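Local coordinates for A-type flavoprotein (Giardia intestinalis, PDB 2Q9U), which carries flavin mononucleotide and a mu-oxo-diiron centre and scavenges dioxygen, probably by passing electrons from the flavin to the metal site, at residues E245-R248 with W249-Q253; T179-W183 with A184-D188; G396-L399 with G400-I404; C108-K111 with C112-H115. One frame throughout, in Å; residues are numbered along the deposited sequence.

Contact 1 (E245-R248 with W249-Q253)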
loop_
_atom_site.group_PDB
_atom_site.type_symbol
_atom_site.label_atom_id
_atom_site.label_comp_id
_atom_site.label_asym_id
_atom_site.label_seq_id
_atom_site.Cartn_x
_atom_site.Cartn_y
_atom_site.Cartn_z
ATOM N N GLU A 245 -22.356 22.918 -11.615
ATOM C CA GLU A 245 -21.966 21.511 -11.816
ATOM C C GLU A 245 -23.052 20.542 -11.328
ATOM O O GLU A 245 -23.411 19.592 -12.037
ATOM C CB GLU A 245 -20.626 21.219 -11.123
ATOM C CG GLU A 245 -20.128 19.741 -11.273
ATOM C CD GLU A 245 -19.771 19.355 -12.706
ATOM O OE1 GLU A 245 -19.458 20.256 -13.511
ATOM O OE2 GLU A 245 -19.789 18.147 -13.025
ATOM N N TYR A 246 -23.545 20.735 -10.103
ATOM C CA TYR A 246 -24.669 19.927 -9.618
ATOM C C TYR A 246 -25.879 20.011 -10.559
ATOM O O TYR A 246 -26.560 19.006 -10.828
ATOM C CB TYR A 246 -25.094 20.382 -8.225
ATOM C CG TYR A 246 -24.409 19.723 -7.071
ATOM C CD1 TYR A 246 -23.604 18.586 -7.230
ATOM C CD2 TYR A 246 -24.604 20.219 -5.781
ATOM C CE1 TYR A 246 -22.982 17.989 -6.132
ATOM C CE2 TYR A 246 -24.013 19.634 -4.691
ATOM C CZ TYR A 246 -23.202 18.520 -4.862
ATOM O OH TYR A 246 -22.645 17.967 -3.740
ATOM N N ASP A 247 -26.149 21.211 -11.053
ATOM C CA ASP A 247 -27.291 21.398 -11.968
ATOM C C ASP A 247 -27.127 20.607 -13.272
ATOM O O ASP A 247 -28.051 19.899 -13.687
ATOM C CB ASP A 247 -27.511 22.879 -12.267
ATOM C CG ASP A 247 -28.782 23.113 -13.077
ATOM O OD1 ASP A 247 -29.855 22.720 -12.581
ATOM O OD2 ASP A 247 -28.692 23.639 -14.213
ATOM N N ARG A 248 -25.963 20.729 -13.908
ATOM C CA ARG A 248 -25.678 19.972 -15.117
ATOM C C ARG A 248 -25.753 18.486 -14.820
ATOM O O ARG A 248 -26.454 17.747 -15.512
ATOM C CB ARG A 248 -24.315 20.338 -15.718
ATOM C CG ARG A 248 -24.301 21.664 -16.491
ATOM C CD ARG A 248 -22.936 21.895 -17.178
ATOM N NE ARG A 248 -21.822 21.787 -16.218
ATOM C CZ ARG A 248 -21.270 22.816 -15.577
ATOM N NH1 ARG A 248 -21.719 24.055 -15.781
ATOM N NH2 ARG A 248 -20.272 22.610 -14.721
ATOM N N TRP A 249 -25.066 18.046 -13.765
ATOM C CA TRP A 249 -25.071 16.620 -13.435
ATOM C C TRP A 249 -26.481 16.086 -13.171
ATOM O O TRP A 249 -26.834 15.013 -13.667
ATOM C CB TRP A 249 -24.129 16.300 -12.250
ATOM C CG TRP A 249 -24.419 14.939 -11.689
ATOM C CD1 TRP A 249 -24.199 13.731 -12.307
ATOM C CD2 TRP A 249 -25.033 14.652 -10.430
ATOM N NE1 TRP A 249 -24.630 12.706 -11.494
ATOM C CE2 TRP A 249 -25.154 13.238 -10.338
ATOM C CE3 TRP A 249 -25.509 15.451 -9.365
ATOM C CZ2 TRP A 249 -25.719 12.604 -9.218
ATOM C CZ3 TRP A 249 -26.083 14.813 -8.240
ATOM C CH2 TRP A 249 -26.184 13.398 -8.181
ATOM N N SER A 250 -27.295 16.823 -12.406
ATOM C CA SER A 250 -28.669 16.381 -12.091
ATOM C C SER A 250 -29.506 16.202 -13.374
ATOM O O SER A 250 -30.473 15.433 -13.386
ATOM C CB SER A 250 -29.394 17.342 -11.150
ATOM O OG SER A 250 -29.577 18.618 -11.757
ATOM N N LYS A 251 -29.110 16.902 -14.432
ATOM C CA LYS A 251 -29.792 16.844 -15.730
ATOM C C LYS A 251 -29.056 15.942 -16.759
ATOM O O LYS A 251 -29.480 15.810 -17.920
ATOM C CB LYS A 251 -29.955 18.268 -16.249
ATOM C CG LYS A 251 -30.917 19.110 -15.411
ATOM C CD LYS A 251 -30.821 20.563 -15.803
ATOM C CE LYS A 251 -31.889 21.375 -15.094
ATOM N NZ LYS A 251 -31.541 22.803 -15.151
ATOM N N GLY A 252 -27.960 15.316 -16.333
ATOM C CA GLY A 252 -27.200 14.453 -17.235
ATOM C C GLY A 252 -26.442 15.215 -18.306
ATOM O O GLY A 252 -26.096 14.661 -19.359
ATOM N N GLN A 253 -26.134 16.476 -18.018
ATOM C CA GLN A 253 -25.464 17.344 -18.958
ATOM C C GLN A 253 -24.002 17.570 -18.563
ATOM O O GLN A 253 -23.382 18.541 -19.018
ATOM C CB GLN A 253 -26.205 18.693 -19.010
ATOM C CG GLN A 253 -27.633 18.573 -19.526
ATOM C CD GLN A 253 -28.456 19.826 -19.255
ATOM O OE1 GLN A 253 -28.027 20.730 -18.528
ATOM N NE2 GLN A 253 -29.636 19.881 -19.840
HETATM O O HOH W 1 -31.515 20.722 -11.536
#

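Contact 2 (T179-W183 with A184-D188)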
loop_
_atom_site.group_PDB
_atom_site.type_symbol
_atom_site.label_atom_id
_atom_site.label_comp_id
_atom_site.label_asym_id
_atom_site.label_seq_id
_atom_site.Cartn_x
_atom_site.Cartn_y
_atom_site.Cartn_z
ATOM N N THR A 179 -7.719 20.734 4.727
ATOM C CA THR A 179 -7.019 22.011 4.521
ATOM C C THR A 179 -7.294 22.921 5.717
ATOM O O THR A 179 -8.286 22.722 6.424
ATOM C CB THR A 179 -7.413 22.692 3.168
ATOM O OG1 THR A 179 -6.844 23.999 3.102
ATOM C CG2 THR A 179 -8.954 22.779 2.986
ATOM N N SER A 180 -6.414 23.889 5.958
ATOM C CA SER A 180 -6.658 24.867 7.001
ATOM C C SER A 180 -7.583 25.962 6.475
ATOM O O SER A 180 -8.125 26.747 7.259
ATOM C CB SER A 180 -5.336 25.461 7.529
ATOM O OG SER A 180 -4.678 26.207 6.517
ATOM N N ARG A 181 -7.780 25.988 5.153
ATOM C CA ARG A 181 -8.656 26.979 4.510
ATOM C C ARG A 181 -10.115 26.567 4.702
ATOM O O ARG A 181 -10.442 25.411 4.551
ATOM C CB ARG A 181 -8.373 27.055 2.993
ATOM C CG ARG A 181 -7.229 27.991 2.563
ATOM C CD ARG A 181 -5.815 27.474 2.881
ATOM N NE ARG A 181 -4.781 28.337 2.284
ATOM C CZ ARG A 181 -4.278 28.182 1.055
ATOM N NH1 ARG A 181 -4.681 27.188 0.264
ATOM N NH2 ARG A 181 -3.363 29.034 0.605
ATOM N N ARG A 182 -10.987 27.529 4.974
ATOM C CA ARG A 182 -12.406 27.228 5.108
ATOM C C ARG A 182 -13.227 27.507 3.871
ATOM O O ARG A 182 -14.355 27.030 3.766
ATOM C CB ARG A 182 -13.017 27.918 6.345
ATOM C CG ARG A 182 -12.272 27.572 7.655
ATOM C CD ARG A 182 -12.338 26.040 8.021
ATOM N NE ARG A 182 -11.269 25.785 9.005
ATOM C CZ ARG A 182 -10.353 24.846 8.938
ATOM N NH1 ARG A 182 -10.370 23.918 7.959
ATOM N NH2 ARG A 182 -9.430 24.817 9.906
ATOM N N TRP A 183 -12.675 28.281 2.931
ATOM C CA TRP A 183 -13.435 28.684 1.750
ATOM C C TRP A 183 -12.759 28.232 0.457
ATOM O O TRP A 183 -11.539 28.289 0.342
ATOM C CB TRP A 183 -13.555 30.193 1.680
ATOM C CG TRP A 183 -14.253 30.856 2.818
ATOM C CD1 TRP A 183 -13.676 31.553 3.839
ATOM C CD2 TRP A 183 -15.668 30.933 3.018
ATOM N NE1 TRP A 183 -14.652 32.065 4.670
ATOM C CE2 TRP A 183 -15.882 31.713 4.184
ATOM C CE3 TRP A 183 -16.780 30.415 2.327
ATOM C CZ2 TRP A 183 -17.167 31.976 4.694
ATOM C CZ3 TRP A 183 -18.070 30.698 2.823
ATOM C CH2 TRP A 183 -18.241 31.468 4.000
ATOM N N ALA A 184 -13.582 27.873 -0.520
ATOM C CA ALA A 184 -13.108 27.366 -1.814
ATOM C C ALA A 184 -12.203 28.392 -2.518
ATOM O O ALA A 184 -11.158 28.041 -3.090
ATOM C CB ALA A 184 -14.313 26.992 -2.707
ATOM N N ASP A 185 -12.602 29.666 -2.431
ATOM C CA ASP A 185 -11.913 30.764 -3.116
ATOM C C ASP A 185 -10.509 31.041 -2.554
ATOM O O ASP A 185 -9.661 31.624 -3.232
ATOM C CB ASP A 185 -12.804 32.028 -3.088
ATOM C CG ASP A 185 -13.212 32.422 -1.681
ATOM O OD1 ASP A 185 -12.459 33.161 -1.025
ATOM O OD2 ASP A 185 -14.269 31.965 -1.191
ATOM N N GLU A 186 -10.257 30.613 -1.314
ATOM C CA GLU A 186 -8.921 30.660 -0.739
ATOM C C GLU A 186 -7.990 29.544 -1.200
ATOM O O GLU A 186 -6.803 29.575 -0.893
ATOM C CB GLU A 186 -8.983 30.668 0.783
ATOM C CG GLU A 186 -9.838 31.817 1.344
ATOM C CD GLU A 186 -10.128 31.654 2.815
ATOM O OE1 GLU A 186 -10.359 30.516 3.267
ATOM O OE2 GLU A 186 -10.119 32.680 3.527
ATOM N N CYS A 187 -8.540 28.561 -1.920
ATOM C CA CYS A 187 -7.788 27.421 -2.430
ATOM C C CYS A 187 -7.610 27.586 -3.925
ATOM O O CYS A 187 -7.986 28.634 -4.463
ATOM C CB CYS A 187 -8.566 26.135 -2.133
ATOM S SG CYS A 187 -8.857 25.896 -0.380
ATOM N N ASP A 188 -7.055 26.582 -4.614
ATOM C CA ASP A 188 -7.201 26.558 -6.088
ATOM C C ASP A 188 -8.594 26.057 -6.360
ATOM O O ASP A 188 -8.875 24.901 -6.093
ATOM C CB ASP A 188 -6.178 25.638 -6.795
ATOM C CG ASP A 188 -4.781 26.212 -6.779
ATOM O OD1 ASP A 188 -4.638 27.458 -6.840
ATOM O OD2 ASP A 188 -3.827 25.423 -6.673
HETATM O O HOH W 2 -10.169 30.123 5.896
#

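Contact 3 (G396-L399 with G400-I404)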
loop_
_atom_site.group_PDB
_atom_site.type_symbol
_atom_site.label_atom_id
_atom_site.label_comp_id
_atom_site.label_asym_id
_atom_site.label_seq_id
_atom_site.Cartn_x
_atom_site.Cartn_y
_atom_site.Cartn_z
ATOM N N GLY A 396 -11.284 2.478 -31.328
ATOM C CA GLY A 396 -11.133 3.694 -30.516
ATOM C C GLY A 396 -11.622 4.943 -31.231
ATOM O O GLY A 396 -12.280 5.789 -30.641
ATOM N N VAL A 397 -11.304 5.060 -32.513
ATOM C CA VAL A 397 -11.785 6.191 -33.297
ATOM C C VAL A 397 -13.305 6.223 -33.181
ATOM O O VAL A 397 -13.885 7.278 -32.897
ATOM C CB VAL A 397 -11.359 6.118 -34.802
ATOM C CG1 VAL A 397 -11.957 7.329 -35.606
ATOM C CG2 VAL A 397 -9.858 6.126 -34.945
ATOM N N ASP A 398 -13.941 5.064 -33.388
ATOM C CA ASP A 398 -15.394 4.936 -33.397
ATOM C C ASP A 398 -15.958 5.243 -32.005
ATOM O O ASP A 398 -17.014 5.875 -31.869
ATOM C CB ASP A 398 -15.812 3.512 -33.831
ATOM C CG ASP A 398 -17.333 3.252 -33.668
ATOM O OD1 ASP A 398 -18.149 3.803 -34.441
ATOM O OD2 ASP A 398 -17.733 2.490 -32.780
ATOM N N LEU A 399 -15.256 4.776 -30.973
ATOM C CA LEU A 399 -15.686 5.046 -29.606
ATOM C C LEU A 399 -15.638 6.531 -29.269
ATOM O O LEU A 399 -16.539 7.047 -28.576
ATOM C CB LEU A 399 -14.849 4.230 -28.606
ATOM C CG LEU A 399 -15.232 4.283 -27.117
ATOM C CD1 LEU A 399 -16.664 3.816 -26.869
ATOM C CD2 LEU A 399 -14.252 3.410 -26.318
ATOM N N GLY A 400 -14.579 7.199 -29.735
ATOM C CA GLY A 400 -14.393 8.643 -29.573
ATOM C C GLY A 400 -15.507 9.428 -30.269
ATOM O O GLY A 400 -16.093 10.362 -29.693
ATOM N N LYS A 401 -15.771 9.081 -31.528
ATOM C CA LYS A 401 -16.929 9.641 -32.258
ATOM C C LYS A 401 -18.243 9.438 -31.511
ATOM O O LYS A 401 -19.048 10.361 -31.466
ATOM C CB LYS A 401 -17.074 9.077 -33.679
ATOM C CG LYS A 401 -15.956 9.525 -34.632
ATOM C CD LYS A 401 -16.035 8.734 -35.925
ATOM C CE LYS A 401 -14.932 9.136 -36.899
ATOM N NZ LYS A 401 -14.872 8.152 -38.058
ATOM N N ARG A 402 -18.475 8.232 -30.974
ATOM C CA ARG A 402 -19.666 7.971 -30.163
ATOM C C ARG A 402 -19.723 8.772 -28.865
ATOM O O ARG A 402 -20.802 9.169 -28.445
ATOM C CB ARG A 402 -19.815 6.486 -29.858
ATOM C CG ARG A 402 -20.207 5.639 -31.076
ATOM C CD ARG A 402 -20.023 4.152 -30.744
ATOM N NE ARG A 402 -20.338 3.269 -31.876
ATOM C CZ ARG A 402 -21.572 2.933 -32.244
ATOM N NH1 ARG A 402 -22.613 3.419 -31.591
ATOM N NH2 ARG A 402 -21.759 2.124 -33.285
ATOM N N ALA A 403 -18.566 9.001 -28.245
ATOM C CA ALA A 403 -18.480 9.889 -27.080
ATOM C C ALA A 403 -18.901 11.326 -27.463
ATOM O O ALA A 403 -19.679 11.964 -26.761
ATOM C CB ALA A 403 -17.075 9.896 -26.534
ATOM N N ILE A 404 -18.396 11.810 -28.589
ATOM C CA ILE A 404 -18.699 13.175 -29.036
ATOM C C ILE A 404 -20.199 13.274 -29.316
ATOM O O ILE A 404 -20.854 14.240 -28.893
ATOM C CB ILE A 404 -17.825 13.567 -30.228
ATOM C CG1 ILE A 404 -16.359 13.756 -29.764
ATOM C CG2 ILE A 404 -18.367 14.865 -30.898
ATOM C CD1 ILE A 404 -15.328 13.684 -30.899
#

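Contact 4 (C108-K111 with C112-H115)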
loop_
_atom_site.group_PDB
_atom_site.type_symbol
_atom_site.label_atom_id
_atom_site.label_comp_id
_atom_site.label_asym_id
_atom_site.label_seq_id
_atom_site.Cartn_x
_atom_site.Cartn_y
_atom_site.Cartn_z
ATOM N N CYS A 108 -34.055 17.992 14.721
ATOM C CA CYS A 108 -33.916 17.251 13.483
ATOM C C CYS A 108 -35.276 16.762 13.027
ATOM O O CYS A 108 -36.274 16.923 13.735
ATOM C CB CYS A 108 -32.974 16.049 13.711
ATOM S SG CYS A 108 -33.505 14.933 15.075
ATOM N N THR A 109 -35.307 16.160 11.847
ATOM C CA THR A 109 -36.524 15.573 11.300
ATOM C C THR A 109 -36.794 14.232 11.999
ATOM O O THR A 109 -35.930 13.682 12.685
ATOM C CB THR A 109 -36.387 15.309 9.786
ATOM O OG1 THR A 109 -35.309 14.394 9.570
ATOM C CG2 THR A 109 -36.145 16.612 8.985
ATOM N N LYS A 110 -37.990 13.703 11.798
ATOM C CA LYS A 110 -38.378 12.447 12.421
ATOM C C LYS A 110 -37.478 11.291 11.963
ATOM O O LYS A 110 -37.003 10.487 12.784
ATOM C CB LYS A 110 -39.849 12.145 12.143
ATOM C CG LYS A 110 -40.348 10.848 12.792
ATOM C CD LYS A 110 -40.054 10.776 14.288
ATOM C CE LYS A 110 -41.206 11.277 15.137
ATOM N NZ LYS A 110 -40.845 11.233 16.590
ATOM N N LYS A 111 -37.208 11.240 10.663
ATOM C CA LYS A 111 -36.349 10.191 10.125
ATOM C C LYS A 111 -34.945 10.268 10.734
ATOM O O LYS A 111 -34.359 9.242 11.092
ATOM C CB LYS A 111 -36.324 10.238 8.601
ATOM C CG LYS A 111 -35.565 9.082 7.979
ATOM C CD LYS A 111 -36.249 7.728 8.262
ATOM C CE LYS A 111 -37.338 7.453 7.254
ATOM N NZ LYS A 111 -37.864 6.088 7.442
ATOM N N CYS A 112 -34.428 11.488 10.873
ATOM C CA CYS A 112 -33.107 11.673 11.472
ATOM C C CYS A 112 -33.104 11.219 12.933
ATOM O O CYS A 112 -32.227 10.477 13.335
ATOM C CB CYS A 112 -32.587 13.102 11.297
ATOM S SG CYS A 112 -30.860 13.294 11.817
ATOM N N GLN A 113 -34.112 11.612 13.707
ATOM C CA GLN A 113 -34.213 11.171 15.103
ATOM C C GLN A 113 -34.244 9.641 15.250
ATOM O O GLN A 113 -33.510 9.086 16.066
ATOM C CB GLN A 113 -35.431 11.792 15.792
ATOM C CG GLN A 113 -35.625 11.319 17.257
ATOM C CD GLN A 113 -37.062 11.470 17.716
ATOM O OE1 GLN A 113 -37.997 11.229 16.946
ATOM N NE2 GLN A 113 -37.250 11.907 18.964
ATOM N N GLU A 114 -35.074 8.976 14.453
ATOM C CA GLU A 114 -35.129 7.505 14.429
ATOM C C GLU A 114 -33.753 6.867 14.191
ATOM O O GLU A 114 -33.371 5.916 14.880
ATOM C CB GLU A 114 -36.130 7.048 13.363
ATOM C CG GLU A 114 -37.572 7.350 13.800
ATOM C CD GLU A 114 -38.625 7.143 12.725
ATOM O OE1 GLU A 114 -38.293 7.053 11.523
ATOM O OE2 GLU A 114 -39.816 7.063 13.107
ATOM N N HIS A 115 -33.006 7.410 13.226
ATOM C CA HIS A 115 -31.692 6.869 12.884
ATOM C C HIS A 115 -30.653 7.181 13.972
ATOM O O HIS A 115 -29.863 6.307 14.333
ATOM C CB HIS A 115 -31.235 7.328 11.481
ATOM C CG HIS A 115 -32.040 6.747 10.351
ATOM N ND1 HIS A 115 -31.935 7.198 9.052
ATOM C CD2 HIS A 115 -32.995 5.781 10.334
ATOM C CE1 HIS A 115 -32.777 6.529 8.280
ATOM N NE2 HIS A 115 -33.430 5.660 9.033
HETATM O O HOH W 3 -36.535 5.143 10.442
#

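Contact 1 (E245-R248 with W249-Q253)
Arg-248, Trp-249 and the residues that follow close helix 236-250 with a Schellman motif, a common way of ending an alpha-helix on a glycine. Two backbone donors grip the carbonyl oxygen of Arg-248 from opposite faces of its plane: Lys-251 N, and Gln-253 N, whose distance to Arg-248 O is 2.8 Å. Between them Gly-252, with a positive phi of 71°, turns the chain and bonds back to Trp-249 O. The Arg-248 side chain passes Gln-253 O with its methylenes (CD to Gln-253 O 3.9 Å), then bends at chi3 (-53°). That kink brings Arg-248 NH2 to 2.8 Å from Glu-245 OE1, a hydrogen-bonded salt bridge in the guanidinium plane. The buried Trp-249 ring packs obliquely beside Tyr-246, its CE3 4.2 Å from Tyr-246 CD1. Both touch Met-211 of helix 208-219, while Tyr-246 OH is bonded to Phe-173 N. On the outer side the extended Lys-251 forms a salt bridge with Asp-247, its NZ 3.1 Å from Asp-247 OD1 and met by the syn lone pairs of both carboxylate oxygens. One water donates to both Asp-247 OD1 and Ser-250 OG, and that same hydroxyl donates a hydrogen bond to Asp-247 O at 2.8 Å.

Contact 2 (T179-W183 with A184-D188)
Trp-183 and Glu-186 hold each other by two bonds at the start of a short 3-10 turn. Trp-183 N donates to Glu-186 OE1 at 3.2 Å, coming from above the carboxylate plane, and Glu-186 N returns a bond to Trp-183 O at 3.1 Å. The carboxylate thus accepts from the amide three residues back. With CG beside its own backbone N (chi1 -56°), the extended Glu-186 chain reaches back to Trp-183 and puts the carboxylate beside the indole edge, Trp-183 CD1 lying 3.5 Å from Glu-186 OE1, with the two planes 76° apart. Asp-185 runs alongside the same tryptophan, its OD2 3.4 Å from Trp-183 CB. Arg-181 crosses over the next part of the turn: bent at chi2 (73°), it packs CG against Glu-186 CB and sets a guanidinium face over Glu-186 O, while its CB rests 3.6 Å from Cys-187 SG.

A second shell steadies these groups. A water spans Arg-182 N and Glu-186 OE1, and Thr-179 OG1 accepts from Arg-181 N in an ST turn. Arg-235 forms a salt bridge with Asp-185 and a cation-pi contact with Trp-183, and in a second subunit Arg-282 and Thr-288 bond to Ser-180, placing the loop at the subunit interface. Arg-181 and Glu-186, though oppositely charged, do not pair here (Arg-181 NE to Glu-186 OE1 6.1 Å). The Glu-186 carboxylate instead accepts hydrogen bonds from the Trp-183 amide and a water, which would probably favour its ionised form.

Contact 3 (G396-L399 with G400-I404)
Two turns of helix 386-409, the last of the flavodoxin-like domain, carry an i to i+4 salt bridge between Asp-398 and Arg-402. Arg-402 NE lies 2.9 Å from Asp-398 OD2 and donates to it at an angle of 156°. The acceptor sits at the guanidinium edge, practically in its plane, whereas the nitrogen meets the carboxylate on its syn side, somewhat out of plane; the two flat groups stand 77° apart. Asp-398 swings CG away from its backbone N (chi1 172°), which sets the carboxylate on the carbonyl side, where the Arg-402 chain passes. That chain, extended from CG to NE, lies back across the carbonyl oxygen: Arg-402 CG is 3.3 Å from Asp-398 O. A cation-pi contact with Tyr-373 gives the guanidinium a second partner.

One residue earlier on each side, Val-397 and Lys-401 lie side by side and point the same way, Val-397 CG1 3.7 Å from Lys-401 CE. Beneath these pairs run regular helical bonds, among them Lys-401 N to Val-397 O at 2.9 Å.

The inward face is apolar. Leu-399 packs on Val-259, Ala-310 and Ala-312 of the central strands and on Leu-277 of helix 269-283, and Ala-403 lies on Val-259 and Ala-310. The arrangement, with Leu-399 and Ala-403 on the sheet and charged residues facing out, is that of a helix packed on the parallel sheet of a flavodoxin-like alpha/beta fold.

Contact 4 (C108-K111 with C112-H115)
Between Cys-108 and Cys-112 the backbone changes from the extended end of strand 105-108 to helix 110-120, with Thr-109 as N-cap. Helical bonding begins at once: Gln-113 N reaches Thr-109 O at 2.9 Å, and Glu-114 N and His-115 N bond likewise to Lys-110 O and Lys-111 O. The Thr-109 hydroxyl adds a weak capping bond, its OG1 3.3 Å from Cys-112 N. Facing inward, Cys-108 and Cys-112 meet through their CB atoms, 3.8 Å apart.

Exposed Lys-110 runs alongside buried Gln-113, and Lys-110 NZ bonds to Gln-113 OE1 at 2.9 Å in the plane of the amide carbonyl. Lys-111, bent at chi2 and chi3 (65° and 85°), curls over His-115: CG makes an off-centre CH-pi contact with the ring, and Lys-111 CD is 3.6 Å from His-115 NE2. Lys-111 O sits over one ring face. His-115 ND1 is bonded to Asp-155, and Phe-382 of a third subunit also meets the ring. A water donates to Glu-114 OE1 and accepts a weak bond from Lys-111 NZ.

With Gln-113 touching Trp-127 and Ile-129 of the next strand, this capped entry belongs to the beta-alpha-beta unit 105-129 of the metallo-beta-lactamase-like domain.

In the fold
Along the chain the order is contact 4, contact 2, contact 1, contact 3. Contacts 4 and 2 belong to the beta-lactamase-like domain, their centres 32 Å apart: one starts the helix between strands 105-108 and 127-129, the other lies in the loop between strand 166-170 and helix 189-204. Contact 1 ends helix 236-250, just before strand 258-263, the first in the chain of the flavodoxin-like sheet that contact 3 covers; the centres of contacts 1 and 3 are 22 Å apart. Contacts 3 and 4, with centres 47 Å apart, lie on opposite sides of the chain's centre. None touches another. Contacts 2 and 4 also meet other subunits, consistent with an assembly joining diiron and flavin domains of different chains.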